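Local coordinates for IPT/TIG domain-containing protein BACOVA_02650 (PDB 5E7H) that binds polysaccharide at the cell surface and probably captures xyloglucan before its transport into the periplasm for degradation, at residues P3-V8 with V19-Q24; N25-S30 with N49-I54; S65-V70 with V77-I82. All blocks are in the same frame, centred on the assembly; numbering follows the deposited sequence.

Contact 1 (P3-V8 with V19-Q24)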
# COMPACT_ATOMS: atom_id res chain seq x y z
N PRO A 3 -25.28 -5.20 -9.05
CA PRO A 3 -24.29 -4.60 -8.14
C PRO A 3 -23.20 -3.87 -8.90
O PRO A 3 -22.88 -4.24 -10.03
CB PRO A 3 -23.73 -5.81 -7.39
CG PRO A 3 -23.87 -6.93 -8.34
CD PRO A 3 -25.17 -6.67 -9.07
N VAL A 4 -22.65 -2.84 -8.27
CA VAL A 4 -21.60 -2.01 -8.86
C VAL A 4 -20.51 -1.85 -7.81
O VAL A 4 -20.81 -1.72 -6.64
CB VAL A 4 -22.15 -0.64 -9.27
CG1 VAL A 4 -21.04 0.23 -9.84
CG2 VAL A 4 -23.27 -0.81 -10.28
N VAL A 5 -19.25 -1.86 -8.25
CA VAL A 5 -18.12 -1.60 -7.35
C VAL A 5 -17.47 -0.28 -7.72
O VAL A 5 -17.04 -0.11 -8.86
CB VAL A 5 -17.07 -2.71 -7.43
CG1 VAL A 5 -15.87 -2.38 -6.53
CG2 VAL A 5 -17.66 -4.05 -7.02
N THR A 6 -17.38 0.65 -6.78
CA THR A 6 -16.75 1.94 -7.06
C THR A 6 -15.34 2.07 -6.48
O THR A 6 -14.52 2.81 -7.02
CB THR A 6 -17.62 3.12 -6.55
OG1 THR A 6 -17.89 2.95 -5.15
CG2 THR A 6 -18.93 3.19 -7.31
N ALA A 7 -15.04 1.37 -5.39
CA ALA A 7 -13.69 1.40 -4.83
C ALA A 7 -13.44 0.21 -3.90
O ALA A 7 -14.38 -0.33 -3.32
CB ALA A 7 -13.47 2.69 -4.08
N VAL A 8 -12.19 -0.19 -3.79
CA VAL A 8 -11.75 -1.21 -2.85
C VAL A 8 -10.66 -0.58 -1.98
O VAL A 8 -9.81 0.17 -2.48
CB VAL A 8 -11.22 -2.46 -3.56
CG1 VAL A 8 -10.84 -3.53 -2.57
CG2 VAL A 8 -12.28 -3.01 -4.52
N VAL A 19 -11.04 -5.57 4.79
CA VAL A 19 -11.19 -5.12 3.41
C VAL A 19 -12.56 -4.47 3.29
O VAL A 19 -13.54 -5.04 3.75
CB VAL A 19 -11.11 -6.30 2.42
CG1 VAL A 19 -11.12 -5.80 0.96
CG2 VAL A 19 -9.86 -7.11 2.68
N THR A 20 -12.61 -3.29 2.69
CA THR A 20 -13.86 -2.57 2.51
C THR A 20 -14.06 -2.30 1.03
O THR A 20 -13.13 -1.90 0.34
CB THR A 20 -13.87 -1.24 3.29
OG1 THR A 20 -13.60 -1.50 4.67
CG2 THR A 20 -15.21 -0.57 3.19
N ILE A 21 -15.27 -2.55 0.56
CA ILE A 21 -15.64 -2.34 -0.84
C ILE A 21 -16.83 -1.40 -0.87
O ILE A 21 -17.83 -1.67 -0.26
CB ILE A 21 -16.01 -3.64 -1.55
CG1 ILE A 21 -14.84 -4.63 -1.47
CG2 ILE A 21 -16.40 -3.36 -3.00
CD1 ILE A 21 -15.19 -6.01 -1.98
N THR A 22 -16.70 -0.29 -1.60
CA THR A 22 -17.83 0.62 -1.77
C THR A 22 -18.45 0.43 -3.15
O THR A 22 -17.78 0.03 -4.10
CB THR A 22 -17.42 2.08 -1.60
OG1 THR A 22 -16.50 2.42 -2.63
CG2 THR A 22 -16.75 2.30 -0.27
N GLY A 23 -19.73 0.75 -3.26
CA GLY A 23 -20.42 0.57 -4.52
C GLY A 23 -21.89 0.80 -4.34
O GLY A 23 -22.30 1.61 -3.52
N GLN A 24 -22.68 0.05 -5.10
CA GLN A 24 -24.13 0.22 -5.07
C GLN A 24 -24.82 -1.11 -5.25
O GLN A 24 -24.30 -2.00 -5.92
CB GLN A 24 -24.56 1.20 -6.17
CG GLN A 24 -24.12 2.63 -5.94
CD GLN A 24 -24.41 3.53 -7.12
OE1 GLN A 24 -24.32 3.11 -8.27
NE2 GLN A 24 -24.76 4.78 -6.84
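Thr22 receives two consecutive residues of the opposite strand, Thr6 and Ala7, and the antiparallel pairing of 4-8 with 19-24 slips by one residue there. Its carbonyl O takes the amide N of Thr6 at 2.8 Å and, more weakly, the N of Ala7 at 3.3 Å, while its own N donates to Ala7 O. Val4 and Gln24 form a regular hydrogen-bonded pair beyond the slip, each amide N 3.0 Å from the other residue's O.

The tight part is at Gly23, whose CA lies 3.1 Å from Val4 O in a CA-H...O contact; with no side chain, the glycine lets the two backbones draw in to this distance. On the face carrying Val5, Val8 and Ile21, Val5 turns CG1 obliquely over Ile21 CG2, at 3.7 Å, and Val8 CG1 reaches Val19 and Ile21 more loosely. Val77 covers Val5, and Ile54 and Ile68 cover Ile21, which makes this the core side.

The other face, with Val4, Ala7, Thr22 and Gln24, is more open to solvent, although Phe198 touches Thr22. Beside it, at the bulge, Thr6 OG1 in the modelled conformer is hydrogen-bonded to Thr22 OG1 at 2.9 Å, a bond that may not hold in its other conformer. Two residues facing one across antiparallel strands define a classic beta bulge, here in the first hairpin of an IPT/TIG domain.

Contact 2 (N25-S30 with N49-I54)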
# COMPACT_ATOMS: atom_id res chain seq x y z
N ASN A 25 -26.00 -1.23 -4.65
CA ASN A 25 -26.88 -2.38 -4.83
C ASN A 25 -26.30 -3.69 -4.29
O ASN A 25 -26.50 -4.75 -4.90
CB ASN A 25 -27.22 -2.56 -6.31
CG ASN A 25 -27.69 -1.28 -6.95
OD1 ASN A 25 -28.47 -0.53 -6.37
ND2 ASN A 25 -27.20 -1.00 -8.15
N PHE A 26 -25.59 -3.62 -3.17
CA PHE A 26 -25.08 -4.81 -2.51
C PHE A 26 -26.22 -5.44 -1.70
O PHE A 26 -26.17 -5.53 -0.47
CB PHE A 26 -23.87 -4.47 -1.61
CG PHE A 26 -22.64 -3.99 -2.37
CD1 PHE A 26 -22.33 -4.48 -3.63
CD2 PHE A 26 -21.79 -3.07 -1.79
CE1 PHE A 26 -21.17 -4.04 -4.30
CE2 PHE A 26 -20.63 -2.64 -2.45
CZ PHE A 26 -20.34 -3.13 -3.70
N ILE A 27 -27.25 -5.87 -2.42
CA ILE A 27 -28.48 -6.36 -1.82
C ILE A 27 -28.47 -7.89 -1.77
O ILE A 27 -28.34 -8.55 -2.79
CB ILE A 27 -29.72 -5.87 -2.61
CG1 ILE A 27 -29.77 -4.34 -2.58
CG2 ILE A 27 -31.01 -6.45 -2.04
CD1 ILE A 27 -30.58 -3.73 -3.71
N GLU A 28 -28.60 -8.43 -0.56
CA GLU A 28 -28.56 -9.87 -0.34
C GLU A 28 -27.33 -10.49 -0.99
O GLU A 28 -27.43 -11.34 -1.86
CB GLU A 28 -29.84 -10.54 -0.87
CG GLU A 28 -31.02 -10.40 0.05
CD GLU A 28 -30.85 -11.16 1.35
OE1 GLU A 28 -30.87 -12.40 1.33
OE2 GLU A 28 -30.69 -10.50 2.40
N VAL A 29 -26.17 -10.02 -0.55
CA VAL A 29 -24.90 -10.55 -1.05
C VAL A 29 -24.83 -12.03 -0.72
O VAL A 29 -24.96 -12.42 0.45
CB VAL A 29 -23.71 -9.80 -0.44
CG1 VAL A 29 -22.38 -10.46 -0.79
CG2 VAL A 29 -23.72 -8.34 -0.91
N SER A 30 -24.64 -12.85 -1.74
CA SER A 30 -24.66 -14.30 -1.58
C SER A 30 -23.29 -14.91 -1.79
O SER A 30 -23.07 -16.08 -1.48
CB SER A 30 -25.67 -14.92 -2.55
OG SER A 30 -25.32 -14.67 -3.90
N ASN A 49 -26.40 -0.32 5.79
CA ASN A 49 -27.85 -0.14 5.72
C ASN A 49 -28.37 0.14 4.32
O ASN A 49 -29.44 -0.32 3.93
CB ASN A 49 -28.29 1.01 6.63
CG ASN A 49 -28.14 0.68 8.10
OD1 ASN A 49 -27.38 1.33 8.82
ND2 ASN A 49 -28.88 -0.32 8.56
N THR A 50 -27.59 0.91 3.57
CA THR A 50 -28.00 1.39 2.25
C THR A 50 -27.41 0.56 1.11
O THR A 50 -27.51 0.94 -0.06
CB THR A 50 -27.59 2.87 2.08
OG1 THR A 50 -26.19 3.01 2.32
CG2 THR A 50 -28.37 3.75 3.05
N PHE A 51 -26.78 -0.56 1.45
CA PHE A 51 -26.28 -1.51 0.45
C PHE A 51 -25.20 -0.92 -0.44
O PHE A 51 -25.04 -1.35 -1.58
CB PHE A 51 -27.43 -2.03 -0.42
CG PHE A 51 -28.65 -2.41 0.36
CD1 PHE A 51 -28.68 -3.57 1.10
CD2 PHE A 51 -29.77 -1.59 0.36
CE1 PHE A 51 -29.81 -3.93 1.83
CE2 PHE A 51 -30.91 -1.95 1.08
CZ PHE A 51 -30.92 -3.11 1.81
N ASP A 52 -24.47 0.06 0.08
CA ASP A 52 -23.43 0.73 -0.70
C ASP A 52 -22.02 0.41 -0.21
O ASP A 52 -21.05 0.98 -0.68
CB ASP A 52 -23.63 2.25 -0.69
CG ASP A 52 -23.61 2.84 0.71
OD1 ASP A 52 -23.32 2.11 1.69
OD2 ASP A 52 -23.87 4.06 0.84
N GLU A 53 -21.92 -0.51 0.75
CA GLU A 53 -20.62 -0.90 1.27
C GLU A 53 -20.65 -2.30 1.85
O GLU A 53 -21.62 -2.69 2.50
CB GLU A 53 -20.15 0.10 2.33
CG GLU A 53 -18.79 -0.23 2.94
CD GLU A 53 -18.39 0.73 4.04
OE1 GLU A 53 -18.27 0.29 5.20
OE2 GLU A 53 -18.19 1.93 3.75
N ILE A 54 -19.60 -3.07 1.60
CA ILE A 54 -19.42 -4.32 2.33
C ILE A 54 -18.00 -4.37 2.87
O ILE A 54 -17.06 -3.74 2.34
CB ILE A 54 -19.69 -5.56 1.46
CG1 ILE A 54 -18.72 -5.65 0.30
CG2 ILE A 54 -21.14 -5.53 0.94
CD1 ILE A 54 -18.83 -6.95 -0.50
O HOH W 1 -26.86 0.95 -3.06
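Phe26 and Phe51 are joined through their backbones while their rings go separate ways. Phe26 N donates to Phe51 O at 2.8 Å, in the carbonyl plane and on a lone pair, with a nearly straight N-H...O angle of 163°. Phe26 is also the centre of an inverse gamma turn, closed by a weak bond from Ile27 N to Asn25 O.

The Phe26 side chain leaves with CG anti to its carbonyl carbon (chi1 -66°), which carries the ring inward alongside 52-54. Glu53 N lies at the ring edge, 3.6 Å from Phe26 CD2, and Ile54 CG2 is 3.7 Å from the same carbon, the two side chains crossing at about a right angle. Ile54 points that methyl away from its own carbonyl carbon, and it also meets Val29 CG2. On the inner side Ile21 and Val70 continue the apolar packing around these residues.

The Phe51 ring, by contrast, is exposed and flanked on both faces. With chi1 at -45° it lies against Ile27 CG1, which sits over one face, 4.0 Å from the ring centroid, in a CH-pi contact; Asn49 O, from its own segment, neighbours the opposite face. A water accepts from Asn25 N and donates to Thr50 O, bridging the two loops.

One direct and one water-mediated backbone link thus meet the polar needs of Phe26 N and Asn25 N, while cohesion between the side chains is essentially apolar.

Contact 3 (S65-V70 with V77-I82)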
# COMPACT_ATOMS: atom_id res chain seq x y z
N SER A 65 -2.55 -13.27 -8.49
CA SER A 65 -3.35 -12.10 -8.76
C SER A 65 -4.72 -12.51 -9.33
O SER A 65 -4.93 -13.64 -9.74
CB SER A 65 -2.63 -11.18 -9.74
OG SER A 65 -2.36 -11.87 -10.95
N GLY A 66 -5.66 -11.57 -9.32
CA GLY A 66 -7.02 -11.85 -9.76
C GLY A 66 -7.92 -10.68 -9.45
O GLY A 66 -7.46 -9.55 -9.34
N HIS A 67 -9.22 -10.95 -9.35
CA HIS A 67 -10.20 -9.93 -9.01
C HIS A 67 -11.15 -10.44 -7.95
O HIS A 67 -11.31 -11.64 -7.78
CB HIS A 67 -10.98 -9.51 -10.24
CG HIS A 67 -10.11 -9.00 -11.35
ND1 HIS A 67 -9.74 -7.68 -11.44
CD2 HIS A 67 -9.51 -9.63 -12.38
CE1 HIS A 67 -8.95 -7.51 -12.49
NE2 HIS A 67 -8.80 -8.69 -13.07
N ILE A 68 -11.77 -9.50 -7.23
CA ILE A 68 -12.86 -9.84 -6.33
C ILE A 68 -14.18 -9.83 -7.08
O ILE A 68 -14.47 -8.89 -7.83
CB ILE A 68 -12.92 -8.85 -5.15
CG1 ILE A 68 -11.60 -8.85 -4.37
CG2 ILE A 68 -14.10 -9.20 -4.23
CD1 ILE A 68 -11.53 -7.80 -3.29
N SER A 69 -14.96 -10.89 -6.92
CA SER A 69 -16.31 -10.99 -7.51
C SER A 69 -17.36 -10.96 -6.40
O SER A 69 -17.28 -11.73 -5.45
CB SER A 69 -16.46 -12.28 -8.32
OG SER A 69 -15.56 -12.28 -9.42
N VAL A 70 -18.34 -10.07 -6.56
CA VAL A 70 -19.44 -9.94 -5.60
C VAL A 70 -20.74 -10.34 -6.28
O VAL A 70 -21.11 -9.78 -7.31
CB VAL A 70 -19.55 -8.49 -5.07
CG1 VAL A 70 -20.73 -8.36 -4.09
CG2 VAL A 70 -18.25 -8.06 -4.41
N VAL A 77 -20.71 -8.82 -10.05
CA VAL A 77 -19.80 -7.79 -10.53
C VAL A 77 -18.39 -8.10 -10.05
O VAL A 77 -18.19 -8.62 -8.95
CB VAL A 77 -20.24 -6.39 -10.07
CG1 VAL A 77 -20.20 -6.27 -8.56
CG2 VAL A 77 -19.38 -5.30 -10.71
N GLU A 78 -17.42 -7.79 -10.90
CA GLU A 78 -16.01 -8.00 -10.63
C GLU A 78 -15.32 -6.66 -10.41
O GLU A 78 -15.57 -5.72 -11.15
CB GLU A 78 -15.40 -8.77 -11.81
CG GLU A 78 -13.98 -9.23 -11.65
CD GLU A 78 -13.48 -9.95 -12.90
OE1 GLU A 78 -13.12 -9.27 -13.89
OE2 GLU A 78 -13.47 -11.20 -12.90
N SER A 79 -14.48 -6.56 -9.39
CA SER A 79 -13.67 -5.36 -9.16
C SER A 79 -12.74 -5.16 -10.36
O SER A 79 -12.22 -6.13 -10.91
CB SER A 79 -12.90 -5.47 -7.85
OG SER A 79 -11.91 -6.50 -7.88
N ALA A 80 -12.56 -3.92 -10.78
CA ALA A 80 -11.77 -3.61 -11.97
C ALA A 80 -10.26 -3.70 -11.72
O ALA A 80 -9.52 -4.22 -12.57
CB ALA A 80 -12.13 -2.22 -12.49
N GLU A 81 -9.81 -3.19 -10.57
CA GLU A 81 -8.42 -3.30 -10.16
C GLU A 81 -7.99 -4.74 -10.00
O GLU A 81 -8.76 -5.56 -9.52
CB GLU A 81 -8.18 -2.61 -8.80
CG GLU A 81 -8.41 -1.14 -8.73
CD GLU A 81 -8.10 -0.60 -7.34
OE1 GLU A 81 -8.38 -1.31 -6.34
OE2 GLU A 81 -7.55 0.50 -7.25
N ILE A 82 -6.73 -5.03 -10.32
CA ILE A 82 -6.18 -6.34 -10.00
C ILE A 82 -5.91 -6.40 -8.51
O ILE A 82 -5.18 -5.57 -7.95
CB ILE A 82 -4.90 -6.62 -10.81
CG1 ILE A 82 -5.29 -6.74 -12.28
CG2 ILE A 82 -4.22 -7.87 -10.32
CD1 ILE A 82 -4.13 -6.98 -13.23
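His67 lies against Glu78 and the turn that follows it, making the broadest side-chain contact between 65-70 and 77-82. The Glu78 carboxylate is nearly parallel to the imidazole, their planes 19° apart, with OE1 over one ring face toward the rim. Closer to the backbones, the aliphatic parts meet tightly, His67 CB being 3.3 Å from Glu78 CG. Nearer the turn, His67 ND1 makes a weak, bent bond to Glu81 O (3.0 Å, N-H...O angle 130°), and Ala80 O stands at the ring edge, 3.3 Å from His67 CE1. Ile82 adds its CG1 beside His67 CE1, while its CG2 packs on Ser65 CB.

Behind these contacts lies the backbone pairing. Ser79 OG lies between its backbone N and carbonyl carbon (chi1 66°), a position from which it accepts the amide of Ile68; Ser79 N returns a bond to Ile68 O at 2.8 Å. Side chain and main chain of one serine therefore grip both polar backbone atoms of Ile68. Further along, Val70 and Val77 form a hydrogen-bonded antiparallel pair, with Val70 N 2.8 Å from Val77 O. Between the Ile68-Ser79 bond and this pair, Ser69 faces Glu78 across a non-hydrogen-bonded pair.

Outside this, Ile68 is packed by Val32, Ile34 and Phe83, Val77 rests on Pro3 and Val5, and the hydroxyl of Ser65 bonds Glu87. The regular pairing belongs to a beta hairpin, 68-72 with 75-78, at one edge of the second sheet of the IPT/TIG beta sandwich.

How the contacts relate
From the N terminus, contact 1 closes the first hairpin, whose strands belong to one sheet of the IPT/TIG domain. The chain leaves that hairpin directly into 25-30, and contact 2 closes a longer loop by bringing it against 49-54, the loop and first residues of a neighbouring strand of the same sheet. Contact 3 then closes the hairpin of 68-72 and 75-78 in the other sheet. The three follow in series, neither nested nor crossed. Contacts 1 and 2 join through backbone pairing of 18-24 with 53-57; contact 3 meets both by apolar packing, Val77 on Val5 and Val70 on Phe26, Val29 and Ile54, which ties the two sheets together.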